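Local atomic coordinates of putative lipoprotein (PDB entry 3QNK), a protein that probably binds glycans at the outer membrane of Bacteroides fragilis, as SusD-family lipoproteins do. Residues V82-R85 with K86-F90; M417-R421 with V422-D426. One frame throughout, in Å; residues are numbered along the deposited sequence.

Interaction 1 (V82-R85 with K86-F90); sequences VKVR and KCNRF
Arg85 and Arg89 stand one helical turn apart and side by side, both pointing the same way, while the backbone beneath them carries the i to i+4 bonding of helix 76-93. Amide N of Arg89 donates to O of Arg85 at 3.0 Å, and Lys86 N reaches Val82 O at 3.1 Å. The straightest of these bonds runs from Asn88 N to Val84 O, with an angle of 170° at the hydrogen, and Cys87 N closes on Lys83 O less directly.

With CG anti to the backbone N (chi1 -174°), Arg85 extends as far as NE, whereas Arg89 bends at its second and third torsions. Their guanidinium groups come together with Arg85 NH2 4.1 Å from Arg89 NH1, the planes turned 69° apart. Lys86 takes another course: its CB lies 3.5 Å from Lys83 O and its CG 3.5 Å from Val82 O, before the extended chain carries NZ away to salt bridges with Glu30 and Asp26. On a further side of the helix, the amide of Asn88 crosses Val84, ND2 lying 3.5 Å from Val84 CG1, while OD1 accepts a hydrogen bond from Arg115 of helix 101-126.

The two arginines bring like charges close together without a bond between them. Glu7 serves both, in a salt bridge with Arg89 and a long, weak ion pair with Arg85, and this shared carboxylate probably balances the two charges and lets them sit this close.

Interaction 2 (M417-R421 with V422-D426); sequences MIRQR and VGLPD
Arg419 and Leu424 meet where a Schellman motif ends helix 408-420. Leu424 N donates to Arg419 O at 2.9 Å, and Gly423 N donates to Gln420 O at 3.2 Å across a type I turn. Gly423 is the C-prime residue, and its positive phi of 67° reverses the chain. Arg419 O is gripped twice, since Val422 N also reaches it; the two donors come from opposite faces of the carbonyl plane. CG2 of Val422 settles against the same oxygen, 3.4 Å away.

The side chain of Arg419 then follows the outgoing loop. Its CB packs on Leu424 CB at 3.8 Å. From there CG lies anti to the carbonyl carbon, and a bend at the third torsion (chi3 99°) turns the head group beside the loop. CD passes Pro425 O, and NE leads on to a salt bridge with Glu442 of helix 432-446. CZ lies near both Pro425 O and Leu424 CB, the latter over one face of the guanidinium and offset toward its rim. NH2 touches Leu424 CD1 at 3.8 Å and forms a salt bridge with Glu285. NH1 meets Pro425 O at the edge of the group, modelled too close for the details of that bond to be trusted. Two carboxylates, Glu442 at NE and Glu285 at NH2, thus hold the polar end and probably restrict its rotation.

Farther out, Gln420 crosses Asp426 at the exposed surface, their amide and carboxylate planes 36° apart, with the aliphatic CG of Gln420 3.5 Å from Asp426 OD1.

Both examples are local, yet they mark different points in the life of a helix. Interaction 1 lies within helix 76-93, mostly buried between helices 17-29 and 101-126, and its repeated backbone bonds continue the helix. Interaction 2 lies where helix 408-420 gives way to a loop, partly buried with an exposed side, and there the bonding pattern changes to turn the chain. Arginine is prominent in each: beside a second arginine and sharing a carboxylate in the first, laid along the departing loop between two carboxylates in the second. Their centres are 42 Å apart, on opposite sides of the chain's centre, and the two share no helix and do not touch.

Interaction 1 (V82-R85 with K86-F90)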
loop_
_atom_site.group_PDB
_atom_site.type_symbol
_atom_site.label_atom_id
_atom_site.label_comp_id
_atom_site.label_asym_id
_atom_site.label_seq_id
_atom_site.Cartn_x
_atom_site.Cartn_y
_atom_site.Cartn_z
ATOM N N VAL B 82 1.679 9.947 -2.517
ATOM C CA VAL B 82 3.015 9.409 -2.876
ATOM C C VAL B 82 3.313 9.818 -4.319
ATOM O O VAL B 82 4.404 10.314 -4.617
ATOM C CB VAL B 82 3.088 7.865 -2.687
ATOM C CG1 VAL B 82 4.401 7.303 -3.200
ATOM C CG2 VAL B 82 2.887 7.463 -1.234
ATOM N N LYS B 83 2.302 9.642 -5.212
ATOM C CA LYS B 83 2.345 9.970 -6.642
ATOM C C LYS B 83 2.590 11.450 -6.816
ATOM O O LYS B 83 3.449 11.854 -7.605
ATOM C CB LYS B 83 1.039 9.553 -7.347
ATOM C CG LYS B 83 0.722 8.081 -7.244
ATOM C CD LYS B 83 -0.540 7.772 -8.040
ATOM C CE LYS B 83 -1.140 6.454 -7.636
ATOM N NZ LYS B 83 -0.341 5.271 -8.103
ATOM N N VAL B 84 1.855 12.263 -6.036
ATOM C CA VAL B 84 1.975 13.720 -6.052
ATOM C C VAL B 84 3.371 14.099 -5.557
ATOM O O VAL B 84 4.002 14.946 -6.181
ATOM C CB VAL B 84 0.844 14.407 -5.254
ATOM C CG1 VAL B 84 1.176 15.870 -4.974
ATOM C CG2 VAL B 84 -0.487 14.298 -5.992
ATOM N N ARG B 85 3.880 13.430 -4.492
ATOM C CA ARG B 85 5.222 13.712 -3.964
ATOM C C ARG B 85 6.282 13.573 -5.078
ATOM O O ARG B 85 7.138 14.454 -5.209
ATOM C CB ARG B 85 5.549 12.813 -2.770
ATOM C CG ARG B 85 6.871 13.163 -2.076
ATOM C CD ARG B 85 7.192 12.230 -0.920
ATOM N NE ARG B 85 8.337 12.715 -0.156
ATOM C CZ ARG B 85 9.573 12.242 -0.276
ATOM N NH1 ARG B 85 9.832 11.261 -1.126
ATOM N NH2 ARG B 85 10.561 12.754 0.448
ATOM N N LYS B 86 6.174 12.510 -5.911
ATOM C CA LYS B 86 7.078 12.236 -7.024
ATOM C C LYS B 86 7.009 13.341 -8.083
ATOM O O LYS B 86 8.045 13.691 -8.641
ATOM C CB LYS B 86 6.775 10.873 -7.637
ATOM C CG LYS B 86 7.121 9.679 -6.742
ATOM C CD LYS B 86 6.927 8.372 -7.499
ATOM C CE LYS B 86 7.387 7.172 -6.712
ATOM N NZ LYS B 86 7.570 5.992 -7.595
ATOM N N CYS B 87 5.817 13.935 -8.321
ATOM C CA CYS B 87 5.641 15.057 -9.268
ATOM C C CYS B 87 6.330 16.298 -8.748
ATOM O O CYS B 87 7.088 16.931 -9.494
ATOM C CB CYS B 87 4.171 15.350 -9.533
ATOM S SG CYS B 87 3.267 14.000 -10.328
ATOM N N ASN B 88 6.051 16.657 -7.466
ATOM C CA ASN B 88 6.588 17.837 -6.780
ATOM C C ASN B 88 8.102 17.816 -6.735
ATOM O O ASN B 88 8.721 18.878 -6.824
ATOM C CB ASN B 88 6.013 17.951 -5.375
ATOM C CG ASN B 88 4.536 18.235 -5.337
ATOM O OD1 ASN B 88 3.956 18.801 -6.272
ATOM N ND2 ASN B 88 3.898 17.864 -4.232
ATOM N N ARG B 89 8.696 16.615 -6.634
ATOM C CA ARG B 89 10.144 16.477 -6.658
ATOM C C ARG B 89 10.672 16.858 -8.013
ATOM O O ARG B 89 11.656 17.582 -8.096
ATOM C CB ARG B 89 10.567 15.053 -6.316
ATOM C CG ARG B 89 12.058 14.810 -6.528
ATOM C CD ARG B 89 12.907 15.265 -5.366
ATOM N NE ARG B 89 13.548 14.112 -4.749
ATOM C CZ ARG B 89 13.429 13.774 -3.470
ATOM N NH1 ARG B 89 12.679 14.505 -2.648
ATOM N NH2 ARG B 89 14.044 12.697 -3.004
ATOM N N PHE B 90 10.020 16.369 -9.086
ATOM C CA PHE B 90 10.404 16.703 -10.452
ATOM C C PHE B 90 10.475 18.222 -10.575
ATOM O O PHE B 90 11.539 18.770 -10.916
ATOM C CB PHE B 90 9.409 16.108 -11.469
ATOM C CG PHE B 90 9.741 16.440 -12.915
ATOM C CD1 PHE B 90 9.289 17.621 -13.500
ATOM C CD2 PHE B 90 10.514 15.578 -13.685
ATOM C CE1 PHE B 90 9.627 17.937 -14.814
ATOM C CE2 PHE B 90 10.829 15.888 -15.004
ATOM C CZ PHE B 90 10.362 17.050 -15.564
#

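Interaction 2 (M417-R421 with V422-D426)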
loop_
_atom_site.group_PDB
_atom_site.type_symbol
_atom_site.label_atom_id
_atom_site.label_comp_id
_atom_site.label_asym_id
_atom_site.label_seq_id
_atom_site.Cartn_x
_atom_site.Cartn_y
_atom_site.Cartn_z
HETATM N N MSE B 417 -24.279 13.972 -32.311
HETATM C CA MSE B 417 -23.059 13.450 -32.941
HETATM C C MSE B 417 -22.788 12.029 -32.437
HETATM O O MSE B 417 -22.425 11.149 -33.215
HETATM C CB MSE B 417 -21.868 14.359 -32.622
HETATM C CG MSE B 417 -21.920 15.664 -33.362
HETATM SE SE MSE B 417 -21.643 15.436 -35.276
HETATM C CE MSE B 417 -19.878 14.573 -35.307
ATOM N N ILE B 418 -23.026 11.808 -31.139
ATOM C CA ILE B 418 -22.849 10.524 -30.446
ATOM C C ILE B 418 -23.893 9.492 -30.943
ATOM O O ILE B 418 -23.551 8.316 -31.167
ATOM C CB ILE B 418 -22.889 10.755 -28.920
ATOM C CG1 ILE B 418 -21.715 11.658 -28.459
ATOM C CG2 ILE B 418 -22.950 9.457 -28.114
ATOM C CD1 ILE B 418 -20.328 11.316 -28.993
ATOM N N ARG B 419 -25.137 9.951 -31.149
ATOM C CA ARG B 419 -26.222 9.118 -31.664
ATOM C C ARG B 419 -26.015 8.808 -33.148
ATOM O O ARG B 419 -26.254 7.682 -33.578
ATOM C CB ARG B 419 -27.595 9.792 -31.473
ATOM C CG ARG B 419 -27.825 10.434 -30.134
ATOM C CD ARG B 419 -29.295 10.724 -30.012
ATOM N NE ARG B 419 -29.906 9.670 -29.216
ATOM C CZ ARG B 419 -30.937 8.936 -29.589
ATOM N NH1 ARG B 419 -31.552 9.175 -30.731
ATOM N NH2 ARG B 419 -31.375 7.979 -28.816
ATOM N N GLN B 420 -25.599 9.802 -33.932
ATOM C CA GLN B 420 -25.346 9.592 -35.356
ATOM C C GLN B 420 -24.300 8.509 -35.567
ATOM O O GLN B 420 -24.451 7.718 -36.491
ATOM C CB GLN B 420 -24.893 10.887 -36.072
ATOM C CG GLN B 420 -26.028 11.842 -36.465
ATOM C CD GLN B 420 -25.535 13.242 -36.855
ATOM O OE1 GLN B 420 -26.061 14.293 -36.378
ATOM N NE2 GLN B 420 -24.529 13.280 -37.762
ATOM N N ARG B 421 -23.289 8.416 -34.664
ATOM C CA ARG B 421 -22.220 7.466 -34.921
ATOM C C ARG B 421 -22.603 6.012 -34.644
ATOM O O ARG B 421 -21.828 5.135 -35.029
ATOM C CB ARG B 421 -20.862 7.863 -34.297
ATOM C CG ARG B 421 -20.630 7.404 -32.941
ATOM C CD ARG B 421 -19.785 6.166 -32.754
ATOM N NE ARG B 421 -19.340 6.282 -31.373
ATOM C CZ ARG B 421 -18.083 6.507 -31.037
ATOM N NH1 ARG B 421 -17.120 6.416 -31.949
ATOM N NH2 ARG B 421 -17.766 6.766 -29.779
ATOM N N VAL B 422 -23.809 5.751 -34.086
ATOM C CA VAL B 422 -24.327 4.393 -33.838
ATOM C C VAL B 422 -25.668 4.175 -34.586
ATOM O O VAL B 422 -26.465 3.290 -34.221
ATOM C CB VAL B 422 -24.429 4.058 -32.330
ATOM C CG1 VAL B 422 -23.034 3.945 -31.718
ATOM C CG2 VAL B 422 -25.299 5.063 -31.572
ATOM N N GLY B 423 -25.912 5.002 -35.600
ATOM C CA GLY B 423 -27.118 4.937 -36.421
ATOM C C GLY B 423 -28.429 5.287 -35.745
ATOM O O GLY B 423 -29.502 4.905 -36.232
ATOM N N LEU B 424 -28.361 5.998 -34.612
ATOM C CA LEU B 424 -29.555 6.414 -33.854
ATOM C C LEU B 424 -30.111 7.730 -34.404
ATOM O O LEU B 424 -29.339 8.634 -34.708
ATOM C CB LEU B 424 -29.286 6.529 -32.335
ATOM C CG LEU B 424 -29.253 5.214 -31.546
ATOM C CD1 LEU B 424 -28.854 5.455 -30.115
ATOM C CD2 LEU B 424 -30.615 4.505 -31.578
ATOM N N PRO B 425 -31.444 7.851 -34.569
ATOM C CA PRO B 425 -32.000 9.107 -35.086
ATOM C C PRO B 425 -31.765 10.282 -34.116
ATOM O O PRO B 425 -31.607 10.091 -32.923
ATOM C CB PRO B 425 -33.485 8.780 -35.267
ATOM C CG PRO B 425 -33.758 7.713 -34.316
ATOM C CD PRO B 425 -32.516 6.887 -34.253
ATOM N N ASP B 426 -31.719 11.487 -34.646
ATOM C CA ASP B 426 -31.469 12.682 -33.855
ATOM C C ASP B 426 -32.566 12.985 -32.834
ATOM O O ASP B 426 -33.755 12.750 -33.073
ATOM C CB ASP B 426 -31.276 13.892 -34.787
ATOM C CG ASP B 426 -29.904 13.931 -35.458
ATOM O OD1 ASP B 426 -29.079 12.997 -35.204
ATOM O OD2 ASP B 426 -29.639 14.896 -36.214
#